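Local coordinates for FdhC (Acinetobacter nosocomialis, PDB 5KTD), which probably acts as a GNAT-family acyltransferase and binds coenzyme A and a dTDP-linked 3-hydroxybutanoylamino sugar, at residues H129-K134 with N157-F162. Residues are numbered along the deposited sequence; the frame is centred on the assembly and turned at random.
Sequences HFEVMK and NIYYIF. With QUH ([[(2~{R},3~{S},5~{R})-5-[5-methyl-2,4-bis(oxidanylidene)pyrimidin-1-yl]-3-oxidanyl-oxolan-2-yl]methoxy-oxidanyl-phosphoryl] [(2~{R},3~{R},4~{S},5~{S},6~{R})-6-methyl-3,5-bis(oxidanyl)-4-[[(3~{R})-3-oxidanylbutanoyl]amino]oxan-2-yl] hydrogen phosphate), chain C.
Phe130 and Tyr160 meet across the two antiparallel strands: Tyr160 CB sits over one face of the Phe130 ring, 3.9 Å from its centroid, while the two rings, nearly parallel at 18°, are slid apart and barely overlap. With CG between backbone N and carbonyl carbon (chi1 58°), Phe130 brings CE2 to 3.6 Å from Tyr160 CB. Beside them Val132 CG2 lies 3.9 Å from Tyr160 CE1. On the other face of the sheet Glu131 runs alongside Tyr159, with Glu131 OE2 at the edge of the Tyr159 ring, 3.4 Å from Tyr159 CE1. The backbones pair through Phe130 with Tyr160 and Val132 with Ile158, each by two hydrogen bonds; the one from Tyr160 N to Phe130 O is short at 2.7 Å. Strand 127-133 is parallel to 91-99 on one side and antiparallel to 157-163 on the other; as in GNAT enzymes generally, coenzyme A lies at the parallel pair, touching Glu131 and Val132. The Glu131 carbonyl O points off the pair and takes the amide N1 of the sugar nucleotide at 3.2 Å, and C4, the terminal methyl of its hydroxybutanoyl group, approaches Phe130 CD2. Further out, Tyr160 OH bonds to His140 on helix 137-146, and Asp154 holds Tyr159 OH.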
ATOM      1  N   HIS A 129      -2.730  -3.121 -10.691  1.00 13.02           N
ATOM      2  CA  HIS A 129      -3.837  -2.240 -11.089  1.00 13.96           C
ATOM      3  C   HIS A 129      -4.361  -1.514  -9.862  1.00 12.38           C
ATOM      4  O   HIS A 129      -4.400  -2.061  -8.803  1.00 12.59           O
ATOM      5  CB  HIS A 129      -5.019  -3.002 -11.715  1.00 14.73           C
ATOM      6  CG  HIS A 129      -4.678  -3.794 -12.959  1.00 15.46           C
ATOM      7  ND1 HIS A 129      -5.526  -4.772 -13.442  1.00 16.34           N
ATOM      8  CD2 HIS A 129      -3.603  -3.789 -13.796  1.00 13.90           C
ATOM      9  CE1 HIS A 129      -5.005  -5.301 -14.544  1.00 14.94           C
ATOM     10  NE2 HIS A 129      -3.851  -4.716 -14.785  1.00 13.62           N
ATOM     11  N   PHE A 130      -4.751  -0.250 -10.024  1.00 12.45           N
ATOM     12  CA  PHE A 130      -5.395   0.467  -8.959  1.00 12.22           C
ATOM     13  C   PHE A 130      -6.122   1.682  -9.527  1.00 12.44           C
ATOM     14  O   PHE A 130      -5.912   2.070 -10.668  1.00 13.34           O
ATOM     15  CB  PHE A 130      -4.377   0.911  -7.870  1.00 11.82           C
ATOM     16  CG  PHE A 130      -3.281   1.762  -8.383  1.00 12.83           C
ATOM     17  CD1 PHE A 130      -2.103   1.206  -8.841  1.00 12.61           C
ATOM     18  CD2 PHE A 130      -3.444   3.146  -8.440  1.00 13.60           C
ATOM     19  CE1 PHE A 130      -1.071   2.018  -9.291  1.00 12.84           C
ATOM     20  CE2 PHE A 130      -2.404   3.961  -8.900  1.00 13.72           C
ATOM     21  CZ  PHE A 130      -1.244   3.397  -9.318  1.00 13.88           C
ATOM     22  N   GLU A 131      -6.932   2.294  -8.696  1.00 13.15           N
ATOM     23  CA  GLU A 131      -7.677   3.457  -9.077  1.00 13.70           C
ATOM     24  C   GLU A 131      -7.671   4.459  -7.952  1.00 13.82           C
ATOM     25  O   GLU A 131      -7.400   4.107  -6.822  1.00 13.26           O
ATOM     26  CB  GLU A 131      -9.119   3.078  -9.441  1.00 15.01           C
ATOM     27  CG  GLU A 131     -10.015   2.567  -8.340  1.00 15.24           C
ATOM     28  CD  GLU A 131     -10.105   1.075  -8.262  1.00 15.79           C
ATOM     29  OE1 GLU A 131     -10.293   0.525  -7.178  1.00 16.84           O
ATOM     30  OE2 GLU A 131     -10.015   0.425  -9.285  1.00 17.20           O
ATOM     31  N   VAL A 132      -7.993   5.700  -8.293  1.00 14.19           N
ATOM     32  CA  VAL A 132      -7.946   6.816  -7.376  1.00 16.10           C
ATOM     33  C   VAL A 132      -9.126   7.683  -7.742  1.00 17.02           C
ATOM     34  O   VAL A 132      -9.336   7.949  -8.924  1.00 17.02           O
ATOM     35  CB  VAL A 132      -6.681   7.636  -7.617  1.00 16.29           C
ATOM     36  CG1 VAL A 132      -6.626   8.882  -6.731  1.00 16.97           C
ATOM     37  CG2 VAL A 132      -5.414   6.746  -7.475  1.00 16.30           C
ATOM     38  N   MET A 133      -9.901   8.111  -6.752  1.00 16.65           N
ATOM     39  CA  MET A 133     -11.034   9.017  -7.019  1.00 17.29           C
ATOM     40  C   MET A 133     -10.660  10.298  -7.673  1.00 17.66           C
ATOM     41  O   MET A 133      -9.709  10.930  -7.290  1.00 18.30           O
ATOM     42  CB  MET A 133     -11.810   9.357  -5.747  1.00 18.03           C
ATOM     43  CG  MET A 133     -12.657   8.163  -5.299  1.00 18.12           C
ATOM     44  SD  MET A 133     -13.975   8.568  -4.135  1.00 17.74           S
ATOM     45  CE  MET A 133     -15.117   9.434  -5.224  1.00 18.14           C
ATOM     46  N   LYS A 134     -11.458  10.726  -8.642  1.00 19.40           N
ATOM     47  CA  LYS A 134     -11.291  12.079  -9.176  1.00 20.98           C
ATOM     48  C   LYS A 134     -11.534  13.014  -7.987  1.00 20.76           C
ATOM     49  O   LYS A 134     -12.418  12.760  -7.215  1.00 19.48           O
ATOM     50  CB  LYS A 134     -12.294  12.318 -10.281  1.00 21.37           C
ATOM     51  CG  LYS A 134     -12.053  11.473 -11.528  1.00 21.15           C
ATOM     52  CD  LYS A 134     -13.062  11.833 -12.597  1.00 21.60           C
ATOM     53  CE  LYS A 134     -12.507  11.771 -13.997  1.00 23.84           C
ATOM     54  NZ  LYS A 134     -13.592  11.368 -14.961  1.00 24.55           N
ATOM     55  N   ASN A 157     -13.614   7.617 -10.839  1.00 20.07           N
ATOM     56  CA  ASN A 157     -12.188   7.243 -10.733  1.00 18.50           C
ATOM     57  C   ASN A 157     -11.354   7.514 -11.944  1.00 19.56           C
ATOM     58  O   ASN A 157     -11.895   7.585 -13.073  1.00 20.66           O
ATOM     59  CB  ASN A 157     -12.107   5.725 -10.529  1.00 17.74           C
ATOM     60  CG  ASN A 157     -12.769   5.294  -9.264  1.00 17.96           C
ATOM     61  OD1 ASN A 157     -12.697   6.015  -8.268  1.00 19.25           O
ATOM     62  ND2 ASN A 157     -13.425   4.161  -9.273  1.00 17.50           N
ATOM     63  N   ILE A 158     -10.056   7.679 -11.709  1.00 19.51           N
ATOM     64  CA  ILE A 158      -9.040   7.407 -12.700  1.00 18.82           C
ATOM     65  C   ILE A 158      -8.386   6.070 -12.412  1.00 20.20           C
ATOM     66  O   ILE A 158      -8.088   5.758 -11.245  1.00 16.10           O
ATOM     67  CB  ILE A 158      -8.041   8.493 -12.856  1.00 19.20           C
ATOM     68  CG1 ILE A 158      -8.762   9.772 -13.303  1.00 20.17           C
ATOM     69  CG2 ILE A 158      -6.991   8.050 -13.895  1.00 19.63           C
ATOM     70  CD1 ILE A 158      -7.857  10.945 -13.616  1.00 21.89           C
ATOM     71  N   TYR A 159      -8.249   5.246 -13.481  1.00 18.85           N
ATOM     72  CA  TYR A 159      -7.712   3.854 -13.384  1.00 19.24           C
ATOM     73  C   TYR A 159      -6.292   3.842 -13.882  1.00 18.35           C
ATOM     74  O   TYR A 159      -5.975   4.472 -14.919  1.00 16.89           O
ATOM     75  CB  TYR A 159      -8.553   2.865 -14.177  1.00 20.25           C
ATOM     76  CG  TYR A 159      -9.912   2.779 -13.616  1.00 20.15           C
ATOM     77  CD1 TYR A 159     -10.160   1.954 -12.562  1.00 20.39           C
ATOM     78  CD2 TYR A 159     -10.945   3.618 -14.074  1.00 19.46           C
ATOM     79  CE1 TYR A 159     -11.395   1.899 -11.976  1.00 20.99           C
ATOM     80  CE2 TYR A 159     -12.199   3.561 -13.495  1.00 19.24           C
ATOM     81  CZ  TYR A 159     -12.422   2.724 -12.459  1.00 19.10           C
ATOM     82  OH  TYR A 159     -13.630   2.621 -11.821  1.00 18.74           O
ATOM     83  N   TYR A 160      -5.429   3.174 -13.124  1.00 16.59           N
ATOM     84  CA  TYR A 160      -4.021   3.127 -13.478  1.00 15.92           C
ATOM     85  C   TYR A 160      -3.526   1.708 -13.563  1.00 14.58           C
ATOM     86  O   TYR A 160      -4.066   0.811 -12.926  1.00 13.74           O
ATOM     87  CB  TYR A 160      -3.154   3.837 -12.426  1.00 16.39           C
ATOM     88  CG  TYR A 160      -3.441   5.310 -12.272  1.00 16.14           C
ATOM     89  CD1 TYR A 160      -4.465   5.765 -11.411  1.00 16.11           C
ATOM     90  CD2 TYR A 160      -2.668   6.245 -12.942  1.00 17.23           C
ATOM     91  CE1 TYR A 160      -4.735   7.118 -11.296  1.00 16.59           C
ATOM     92  CE2 TYR A 160      -2.907   7.603 -12.779  1.00 17.66           C
ATOM     93  CZ  TYR A 160      -3.952   8.028 -11.988  1.00 16.29           C
ATOM     94  OH  TYR A 160      -4.144   9.375 -11.869  1.00 17.17           O
ATOM     95  N   ILE A 161      -2.425   1.566 -14.265  1.00 16.71           N
ATOM     96  CA  ILE A 161      -1.546   0.414 -14.079  1.00 19.91           C
ATOM     97  C   ILE A 161      -0.100   0.848 -13.813  1.00 18.99           C
ATOM     98  O   ILE A 161       0.351   1.943 -14.212  1.00 17.66           O
ATOM     99  CB  ILE A 161      -1.561  -0.672 -15.204  1.00 24.18           C
ATOM    100  CG1 ILE A 161      -0.601  -0.369 -16.328  1.00 27.86           C
ATOM    101  CG2 ILE A 161      -2.974  -0.985 -15.721  1.00 26.26           C
ATOM    102  CD1 ILE A 161      -1.007   0.777 -17.204  1.00 29.92           C
ATOM    103  N   PHE A 162       0.610  -0.065 -13.150  1.00 18.21           N
ATOM    104  CA  PHE A 162       2.027   0.112 -12.809  1.00 17.98           C
ATOM    105  C   PHE A 162       2.772  -1.158 -13.227  1.00 16.89           C
ATOM    106  O   PHE A 162       2.458  -2.250 -12.761  1.00 14.15           O
ATOM    107  CB  PHE A 162       2.189   0.395 -11.323  1.00 19.01           C
ATOM    108  CG  PHE A 162       3.567   0.917 -10.964  1.00 20.22           C
ATOM    109  CD1 PHE A 162       4.622   0.050 -10.726  1.00 18.89           C
ATOM    110  CD2 PHE A 162       3.806   2.277 -10.892  1.00 22.25           C
ATOM    111  CE1 PHE A 162       5.892   0.529 -10.427  1.00 19.77           C
ATOM    112  CE2 PHE A 162       5.086   2.753 -10.612  1.00 22.53           C
ATOM    113  CZ  PHE A 162       6.131   1.870 -10.377  1.00 20.88           C
TER
HETATM  114  O1  QUH C 202      -6.157   3.047  -2.153  1.00 14.15           O
HETATM  115  C1  QUH C 202      -6.376   2.918  -3.366  1.00 13.26           C
HETATM  116  C2  QUH C 202      -5.318   2.841  -4.418  1.00 12.73           C
HETATM  117  C3  QUH C 202      -4.006   3.400  -3.942  1.00 13.06           C
HETATM  118  O2  QUH C 202      -3.932   4.810  -4.199  1.00 13.50           O
HETATM  119  C4  QUH C 202      -2.819   2.814  -4.660  1.00 12.60           C
HETATM  120  N1  QUH C 202      -7.659   2.803  -3.877  1.00 14.34           N
HETATM  121  C5  QUH C 202      -8.828   2.602  -3.018  1.00 14.22           C
HETATM  122  C6  QUH C 202     -10.012   3.425  -3.530  1.00 15.58           C
HETATM  123  O3  QUH C 202      -9.613   4.814  -3.569  1.00 18.48           O
HETATM  124  C7  QUH C 202     -11.171   3.209  -2.564  1.00 16.36           C
HETATM  125  C8  QUH C 202     -12.416   4.014  -2.922  1.00 16.76           C
HETATM  126  O4  QUH C 202     -11.519   1.808  -2.520  1.00 17.05           O
HETATM  127  C9  QUH C 202      -9.283   1.170  -3.076  1.00 14.83           C
HETATM  128  O5  QUH C 202      -8.255   0.254  -2.763  1.00 15.32           O
HETATM  129  C10 QUH C 202     -10.448   0.930  -2.176  1.00 15.61           C
HETATM  130  O6  QUH C 202     -10.021   1.104  -0.836  1.00 15.29           O
HETATM  131  P1  QUH C 202     -10.902   0.572   0.324  1.00 14.78           P
HETATM  132  O7  QUH C 202     -12.076   1.493   0.693  1.00 13.10           O
HETATM  133  O8  QUH C 202      -9.883   0.310   1.477  1.00 14.42           O
HETATM  134  O9  QUH C 202     -11.385  -0.952   0.148  1.00 15.61           O
HETATM  135  P2  QUH C 202     -12.596  -1.545  -0.727  1.00 15.34           P
HETATM  136  O10 QUH C 202     -12.163  -2.577  -1.651  1.00 15.91           O
HETATM  137  O11 QUH C 202     -13.375  -0.443  -1.435  1.00 15.63           O
HETATM  138  O12 QUH C 202     -13.460  -2.274   0.369  1.00 16.55           O
HETATM  139  C11 QUH C 202     -14.414  -3.286   0.108  1.00 17.02           C
HETATM  140  C12 QUH C 202     -15.428  -3.175   1.234  1.00 16.50           C
HETATM  141  C13 QUH C 202     -15.909  -1.730   1.452  1.00 17.50           C
HETATM  142  O13 QUH C 202     -17.295  -1.754   1.860  1.00 17.11           O
HETATM  143  C14 QUH C 202     -15.143  -1.217   2.665  1.00 16.81           C
HETATM  144  C15 QUH C 202     -14.962  -2.495   3.456  1.00 17.31           C
HETATM  145  O14 QUH C 202     -14.876  -3.590   2.489  1.00 16.01           O
HETATM  146  N2  QUH C 202     -13.771  -2.592   4.284  1.00 18.24           N
HETATM  147  C16 QUH C 202     -12.536  -2.600   3.694  1.00 18.82           C
HETATM  148  C17 QUH C 202     -11.372  -2.763   4.473  1.00 18.02           C
HETATM  149  C18 QUH C 202      -9.981  -2.798   3.877  1.00 17.47           C
HETATM  150  C19 QUH C 202     -11.570  -2.870   5.888  1.00 17.06           C
HETATM  151  O15 QUH C 202     -10.566  -3.019   6.678  1.00 16.76           O
HETATM  152  N3  QUH C 202     -12.785  -2.857   6.437  1.00 19.03           N
HETATM  153  C20 QUH C 202     -13.858  -2.732   5.660  1.00 18.57           C
HETATM  154  O16 QUH C 202     -15.014  -2.741   6.289  1.00 20.18           O